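Local coordinates for CDA peptide synthetase I (PDB 4JN5), which belongs to the non-ribosomal peptide synthetases and is represented here by its condensation domain, a member of the CoA-dependent acyltransferase clan, at residues Leu315-Arg320 / Ser333-Gly338; Val289-Val294 / Ser310-Leu315. All coordinates share one frame; numbering follows the deposited sequence.

In the fold
Interaction 2 pairs strands 289-294 and 311-315 edge to edge, and interaction 1 then lays the helix that follows, 325-340, on one face of this pair. L315 belongs to both: its backbone pairs with V290 in interaction 2, while its side chain reaches the helix in interaction 1. The centres of the two contacts lie about 12 Å apart, and they also meet through L317 CD1, 3.5 Å from V290 CG1. Interaction 2 sits nearer the middle of the chain, about 13 Å between centres, against about 23 Å for interaction 1. Backbone bonds of S291 with P362 and V364 tie the pair to strand 363-366 and the residue just before it, at the edge of a four-stranded sheet.

Interaction 1 of 2, residues Leu315-Arg320 / Ser333-Gly338; sequences LRLAVR and SEAMSG
Strand 315-318 runs roughly antiparallel to helix segment 333-338, at 152° with the axes 8.3 Å apart at their closest, and the backbones come nearest at L315 and A335, whose CA atoms are 6.3 Å apart. No hydrogen bond joins the two segments, so the contact rests on apolar surfaces. L315 CB points at the helix, and its two methyl branches divide the work. CD2 lies 3.5 Å from A335 CB and almost as near to the A335 carbonyl carbon, so this methyl rests directly on the helix backbone. CD1 meets the thioether instead, 3.6 Å from M336 SD. The leucine and methionine side chains cross at about a right angle. The bend of M336 at chi2 (-65°) brings SD beside the leucine, and that at chi3 turns only CE; an unbranched, flexible chain suits this turn.

Helix 325-340 is the next element after the strand, reached through a short connection, a beta-alpha unit in which it covers one face of the sheet formed with strand 287-294. Alanine is apt at position 335, because its single methyl lets leucine side chains close on the helix backbone. L317 provides the second of them. Its CB does not point straight at the helix, but with CG anti to the carbonyl carbon (chi1 -55°) the side chain bends closer and CD2 comes 3.7 Å from A335 CB. The A335 methyl thus touches one branch of each leucine. L317 also packs on T331 and V332 of this helix and on A276 of helix 267-283.

Between the leucines, R316 leads its side chain away from the helix. Its NH1 forms a salt bridge with D223 and a hydrogen bond with L220 O, while its carbonyl O remains 4.3 Å from A335 CB.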
ATOM      1  N   LEU A 315       1.046  17.776  -0.264  1.00 28.76           N
ATOM      2  CA  LEU A 315       0.467  18.789   0.611  1.00 25.07           C
ATOM      3  C   LEU A 315       1.505  19.853   0.939  1.00 27.77           C
ATOM      4  O   LEU A 315       2.499  19.571   1.608  1.00 27.11           O
ATOM      5  CB  LEU A 315      -0.029  18.161   1.914  1.00 27.33           C
ATOM      6  CG  LEU A 315      -1.370  17.431   1.925  1.00 28.43           C
ATOM      7  CD1 LEU A 315      -1.549  16.689   3.240  1.00 25.71           C
ATOM      8  CD2 LEU A 315      -2.514  18.404   1.697  1.00 26.03           C
ATOM      9  N   ARG A 316       1.278  21.075   0.466  1.00 26.11           N
ATOM     10  CA  ARG A 316       2.128  22.197   0.845  1.00 26.66           C
ATOM     11  C   ARG A 316       1.679  22.748   2.189  1.00 29.61           C
ATOM     12  O   ARG A 316       0.630  23.386   2.291  1.00 31.41           O
ATOM     13  CB  ARG A 316       2.093  23.301  -0.211  1.00 32.90           C
ATOM     14  CG  ARG A 316       2.892  22.995  -1.462  1.00 40.46           C
ATOM     15  CD  ARG A 316       3.070  24.244  -2.311  1.00 41.05           C
ATOM     16  NE  ARG A 316       3.760  25.303  -1.579  1.00 43.52           N
ATOM     17  CZ  ARG A 316       4.000  26.516  -2.068  1.00 48.28           C
ATOM     18  NH1 ARG A 316       3.604  26.827  -3.294  1.00 48.95           N
ATOM     19  NH2 ARG A 316       4.635  27.416  -1.331  1.00 47.63           N
ATOM     20  N   LEU A 317       2.478  22.498   3.220  1.00 23.52           N
ATOM     21  CA  LEU A 317       2.126  22.901   4.571  1.00 24.96           C
ATOM     22  C   LEU A 317       3.075  23.962   5.115  1.00 26.86           C
ATOM     23  O   LEU A 317       4.251  23.693   5.349  1.00 27.59           O
ATOM     24  CB  LEU A 317       2.116  21.682   5.494  1.00 23.93           C
ATOM     25  CG  LEU A 317       1.209  20.539   5.037  1.00 23.57           C
ATOM     26  CD1 LEU A 317       1.386  19.322   5.929  1.00 22.27           C
ATOM     27  CD2 LEU A 317      -0.244  20.990   5.011  1.00 23.37           C
ATOM     28  N   ALA A 318       2.556  25.169   5.312  1.00 25.86           N
ATOM     29  CA  ALA A 318       3.331  26.239   5.928  1.00 31.34           C
ATOM     30  C   ALA A 318       3.321  26.062   7.441  1.00 29.56           C
ATOM     31  O   ALA A 318       2.259  25.936   8.049  1.00 29.95           O
ATOM     32  CB  ALA A 318       2.763  27.597   5.546  1.00 31.00           C
ATOM     33  N   VAL A 319       4.502  26.044   8.046  1.00 30.69           N
ATOM     34  CA  VAL A 319       4.608  25.833   9.484  1.00 33.00           C
ATOM     35  C   VAL A 319       5.547  26.832  10.151  1.00 38.62           C
ATOM     36  O   VAL A 319       6.728  26.908   9.817  1.00 37.95           O
ATOM     37  CB  VAL A 319       5.096  24.407   9.811  1.00 30.54           C
ATOM     38  CG1 VAL A 319       5.229  24.228  11.315  1.00 31.37           C
ATOM     39  CG2 VAL A 319       4.151  23.371   9.227  1.00 30.09           C
ATOM     40  N   ARG A 320       5.008  27.599  11.093  1.00 39.10           N
ATOM     41  CA  ARG A 320       5.819  28.487  11.917  1.00 41.09           C
ATOM     42  C   ARG A 320       5.902  27.934  13.336  1.00 45.29           C
ATOM     43  O   ARG A 320       4.895  27.509  13.899  1.00 44.15           O
ATOM     44  CB  ARG A 320       5.243  29.905  11.923  1.00 44.23           C
ATOM     45  CG  ARG A 320       3.730  29.970  11.793  1.00 48.52           C
ATOM     46  CD  ARG A 320       3.305  30.081  10.336  1.00 51.48           C
ATOM     47  NE  ARG A 320       3.791  31.313   9.721  1.00 57.99           N
ATOM     48  CZ  ARG A 320       3.564  31.660   8.458  1.00 55.81           C
ATOM     49  NH1 ARG A 320       2.856  30.866   7.667  1.00 49.38           N
ATOM     50  NH2 ARG A 320       4.046  32.801   7.984  1.00 53.79           N
ATOM     51  N   SER A 333      -5.758  20.052   7.434  1.00 22.87           N
ATOM     52  CA  SER A 333      -7.142  19.844   7.015  1.00 26.42           C
ATOM     53  C   SER A 333      -7.566  20.836   5.937  1.00 28.19           C
ATOM     54  O   SER A 333      -8.388  20.516   5.079  1.00 30.81           O
ATOM     55  CB  SER A 333      -8.093  19.924   8.210  1.00 22.75           C
ATOM     56  OG  SER A 333      -7.953  18.786   9.043  1.00 34.88           O
ATOM     57  N   GLU A 334      -7.003  22.037   5.985  1.00 23.69           N
ATOM     58  CA  GLU A 334      -7.303  23.049   4.984  1.00 31.38           C
ATOM     59  C   GLU A 334      -6.655  22.682   3.654  1.00 26.34           C
ATOM     60  O   GLU A 334      -7.280  22.784   2.598  1.00 27.71           O
ATOM     61  CB  GLU A 334      -6.828  24.427   5.454  1.00 30.42           C
ATOM     62  CG  GLU A 334      -7.526  24.920   6.712  1.00 31.13           C
ATOM     63  CD  GLU A 334      -6.917  26.196   7.260  1.00 37.63           C
ATOM     64  OE1 GLU A 334      -5.907  26.667   6.696  1.00 41.95           O
ATOM     65  OE2 GLU A 334      -7.448  26.729   8.258  1.00 35.84           O
ATOM     66  N   ALA A 335      -5.401  22.246   3.713  1.00 20.83           N
ATOM     67  CA  ALA A 335      -4.678  21.835   2.517  1.00 22.75           C
ATOM     68  C   ALA A 335      -5.309  20.585   1.913  1.00 27.05           C
ATOM     69  O   ALA A 335      -5.415  20.460   0.692  1.00 22.64           O
ATOM     70  CB  ALA A 335      -3.213  21.596   2.840  1.00 24.44           C
ATOM     71  N   MET A 336      -5.726  19.664   2.778  1.00 31.19           N
ATOM     72  CA  MET A 336      -6.405  18.448   2.339  1.00 27.80           C
ATOM     73  C   MET A 336      -7.718  18.776   1.639  1.00 30.37           C
ATOM     74  O   MET A 336      -8.108  18.102   0.686  1.00 30.72           O
ATOM     75  CB  MET A 336      -6.659  17.512   3.524  1.00 21.67           C
ATOM     76  CG  MET A 336      -5.445  16.708   3.953  1.00 23.59           C
ATOM     77  SD  MET A 336      -4.913  15.541   2.684  1.00 32.74           S
ATOM     78  CE  MET A 336      -6.333  14.451   2.605  1.00 28.45           C
ATOM     79  N   SER A 337      -8.396  19.810   2.123  1.00 28.44           N
ATOM     80  CA  SER A 337      -9.651  20.247   1.526  1.00 29.56           C
ATOM     81  C   SER A 337      -9.446  20.559   0.047  1.00 31.89           C
ATOM     82  O   SER A 337     -10.213  20.111  -0.807  1.00 31.83           O
ATOM     83  CB  SER A 337     -10.191  21.476   2.262  1.00 28.77           C
ATOM     84  OG  SER A 337     -11.405  21.928   1.689  1.00 46.60           O
ATOM     85  N   GLY A 338      -8.399  21.322  -0.250  1.00 30.62           N
ATOM     86  CA  GLY A 338      -8.070  21.664  -1.621  1.00 30.56           C
ATOM     87  C   GLY A 338      -7.550  20.481  -2.414  1.00 27.19           C
ATOM     88  O   GLY A 338      -7.727  20.416  -3.629  1.00 30.45           O
TER

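Interaction 2 of 2, residues Val289-Val294 / Ser310-Leu315; sequences VVSVPV and SNRLPL
V290 to V294 pair with L315 to N311 as the two strands of an antiparallel beta hairpin, joined by a long connection without helix or strand. V290-L315, V292-L313 and V294-N311 are hydrogen-bonded pairs, each with two backbone bonds; the V294 N to N311 O bond measures 2.7 Å. S291-P314 and P293-R312 are the non-hydrogen-bonded pairs between them. Proline suits both of its places, since neither P293 nor P314 has to give an N-H to the partner strand.

N311 can be followed outward. Its CB lies 3.4 Å from V294 CG2, the two side chains running side by side in the same direction. With CG anti to the backbone N (chi1 -173°), the asparagine continues along that methyl: CG is 3.9 Å and ND2 3.7 Å from V294 CG2. At the tip, OD1 accepts a hydrogen bond from G347 N and ND2 gives one to F345 O, so the buried amide is satisfied at both ends and ties the strand to the chain leading into helix 347-354.

On the same face, V292 CG2 meets L315 CD1 at 3.6 Å, branched apolar chains filling the interior. The other face is more polar: R312, bent at chi3, brings its guanidinium edge to S291, whose OG lies near the guanidinium plane, 3.7 Å from R312 NH2 and too far for a hydrogen bond.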
ATOM      1  N   VAL A 289       6.596  20.047   2.458  1.00 25.95           N
ATOM      2  CA  VAL A 289       5.808  19.231   1.545  1.00 26.20           C
ATOM      3  C   VAL A 289       5.764  17.772   1.988  1.00 29.51           C
ATOM      4  O   VAL A 289       6.793  17.171   2.300  1.00 30.16           O
ATOM      5  CB  VAL A 289       6.343  19.308   0.102  1.00 29.28           C
ATOM      6  CG1 VAL A 289       5.640  18.286  -0.778  1.00 31.40           C
ATOM      7  CG2 VAL A 289       6.163  20.710  -0.454  1.00 27.94           C
ATOM      8  N   VAL A 290       4.561  17.212   2.021  1.00 27.83           N
ATOM      9  CA  VAL A 290       4.373  15.809   2.365  1.00 26.57           C
ATOM     10  C   VAL A 290       3.252  15.212   1.524  1.00 27.24           C
ATOM     11  O   VAL A 290       2.127  15.714   1.529  1.00 29.65           O
ATOM     12  CB  VAL A 290       4.067  15.628   3.865  1.00 27.64           C
ATOM     13  CG1 VAL A 290       3.289  16.816   4.396  1.00 28.34           C
ATOM     14  CG2 VAL A 290       3.314  14.330   4.105  1.00 27.49           C
ATOM     15  N   SER A 291       3.567  14.144   0.799  1.00 24.93           N
ATOM     16  CA  SER A 291       2.607  13.517  -0.102  1.00 24.58           C
ATOM     17  C   SER A 291       1.692  12.538   0.626  1.00 23.92           C
ATOM     18  O   SER A 291       2.089  11.902   1.599  1.00 25.46           O
ATOM     19  CB  SER A 291       3.327  12.808  -1.252  1.00 31.20           C
ATOM     20  OG  SER A 291       3.988  13.740  -2.089  1.00 36.12           O
ATOM     21  N   VAL A 292       0.461  12.426   0.140  1.00 23.51           N
ATOM     22  CA  VAL A 292      -0.525  11.539   0.736  1.00 22.67           C
ATOM     23  C   VAL A 292      -1.191  10.705  -0.350  1.00 28.54           C
ATOM     24  O   VAL A 292      -1.558  11.227  -1.403  1.00 27.14           O
ATOM     25  CB  VAL A 292      -1.604  12.336   1.498  1.00 27.74           C
ATOM     26  CG1 VAL A 292      -2.675  11.405   2.036  1.00 31.94           C
ATOM     27  CG2 VAL A 292      -0.973  13.144   2.629  1.00 25.24           C
ATOM     28  N   PRO A 293      -1.335   9.394  -0.105  1.00 31.70           N
ATOM     29  CA  PRO A 293      -2.000   8.516  -1.072  1.00 28.62           C
ATOM     30  C   PRO A 293      -3.506   8.752  -1.121  1.00 28.33           C
ATOM     31  O   PRO A 293      -4.117   9.087  -0.107  1.00 30.24           O
ATOM     32  CB  PRO A 293      -1.707   7.115  -0.529  1.00 26.60           C
ATOM     33  CG  PRO A 293      -1.496   7.316   0.932  1.00 29.83           C
ATOM     34  CD  PRO A 293      -0.820   8.652   1.057  1.00 25.72           C
ATOM     35  N   VAL A 294      -4.088   8.590  -2.304  1.00 27.85           N
ATOM     36  CA  VAL A 294      -5.533   8.652  -2.472  1.00 27.24           C
ATOM     37  C   VAL A 294      -5.988   7.379  -3.178  1.00 30.28           C
ATOM     38  O   VAL A 294      -5.224   6.783  -3.938  1.00 30.37           O
ATOM     39  CB  VAL A 294      -5.964   9.890  -3.274  1.00 28.03           C
ATOM     40  CG1 VAL A 294      -5.561  11.163  -2.539  1.00 25.13           C
ATOM     41  CG2 VAL A 294      -5.357   9.861  -4.665  1.00 26.82           C
ATOM     42  N   SER A 310      -3.939   3.264  -7.359  1.00 21.52           N
ATOM     43  CA  SER A 310      -3.470   4.129  -6.281  1.00 27.34           C
ATOM     44  C   SER A 310      -2.806   5.389  -6.827  1.00 25.84           C
ATOM     45  O   SER A 310      -2.253   5.388  -7.926  1.00 21.03           O
ATOM     46  CB  SER A 310      -2.499   3.377  -5.370  1.00 25.24           C
ATOM     47  OG  SER A 310      -1.337   2.986  -6.079  1.00 26.68           O
ATOM     48  N   ASN A 311      -2.863   6.459  -6.045  1.00 28.76           N
ATOM     49  CA  ASN A 311      -2.341   7.751  -6.465  1.00 25.75           C
ATOM     50  C   ASN A 311      -1.809   8.522  -5.265  1.00 22.59           C
ATOM     51  O   ASN A 311      -2.164   8.228  -4.126  1.00 25.23           O
ATOM     52  CB  ASN A 311      -3.441   8.552  -7.167  1.00 24.10           C
ATOM     53  CG  ASN A 311      -2.931   9.842  -7.777  1.00 24.31           C
ATOM     54  OD1 ASN A 311      -1.763   9.950  -8.150  1.00 25.42           O
ATOM     55  ND2 ASN A 311      -3.810  10.829  -7.885  1.00 21.42           N
ATOM     56  N   ARG A 312      -0.954   9.505  -5.521  1.00 19.33           N
ATOM     57  CA  ARG A 312      -0.389  10.323  -4.454  1.00 25.85           C
ATOM     58  C   ARG A 312      -0.325  11.794  -4.851  1.00 30.41           C
ATOM     59  O   ARG A 312       0.092  12.131  -5.957  1.00 28.34           O
ATOM     60  CB  ARG A 312       1.003   9.818  -4.071  1.00 27.57           C
ATOM     61  CG  ARG A 312       1.851   9.399  -5.256  1.00 29.00           C
ATOM     62  CD  ARG A 312       3.308   9.210  -4.867  1.00 41.65           C
ATOM     63  NE  ARG A 312       3.988  10.487  -4.667  1.00 47.91           N
ATOM     64  CZ  ARG A 312       4.510  11.214  -5.650  1.00 51.17           C
ATOM     65  NH1 ARG A 312       4.429  10.794  -6.907  1.00 45.24           N
ATOM     66  NH2 ARG A 312       5.111  12.364  -5.380  1.00 54.77           N
ATOM     67  N   LEU A 313      -0.742  12.665  -3.938  1.00 32.27           N
ATOM     68  CA  LEU A 313      -0.706  14.101  -4.179  1.00 26.28           C
ATOM     69  C   LEU A 313      -0.025  14.829  -3.024  1.00 27.80           C
ATOM     70  O   LEU A 313      -0.158  14.428  -1.869  1.00 27.93           O
ATOM     71  CB  LEU A 313      -2.118  14.640  -4.410  1.00 27.66           C
ATOM     72  CG  LEU A 313      -2.802  14.095  -5.666  1.00 30.41           C
ATOM     73  CD1 LEU A 313      -4.260  14.528  -5.734  1.00 30.85           C
ATOM     74  CD2 LEU A 313      -2.047  14.528  -6.915  1.00 23.80           C
ATOM     75  N   PRO A 314       0.717  15.899  -3.340  1.00 27.64           N
ATOM     76  CA  PRO A 314       1.511  16.648  -2.360  1.00 26.34           C
ATOM     77  C   PRO A 314       0.705  17.658  -1.544  1.00 29.54           C
ATOM     78  O   PRO A 314      -0.196  18.311  -2.069  1.00 26.76           O
ATOM     79  CB  PRO A 314       2.527  17.383  -3.236  1.00 29.42           C
ATOM     80  CG  PRO A 314       1.813  17.589  -4.525  1.00 27.33           C
ATOM     81  CD  PRO A 314       0.935  16.383  -4.715  1.00 27.49           C
ATOM     82  N   LEU A 315       1.046  17.776  -0.264  1.00 28.76           N
ATOM     83  CA  LEU A 315       0.467  18.789   0.611  1.00 25.07           C
ATOM     84  C   LEU A 315       1.505  19.853   0.939  1.00 27.77           C
ATOM     85  O   LEU A 315       2.499  19.571   1.608  1.00 27.11           O
ATOM     86  CB  LEU A 315      -0.029  18.161   1.914  1.00 27.33           C
ATOM     87  CG  LEU A 315      -1.370  17.431   1.925  1.00 28.43           C
ATOM     88  CD1 LEU A 315      -1.549  16.689   3.240  1.00 25.71           C
ATOM     89  CD2 LEU A 315      -2.514  18.404   1.697  1.00 26.03           C
TER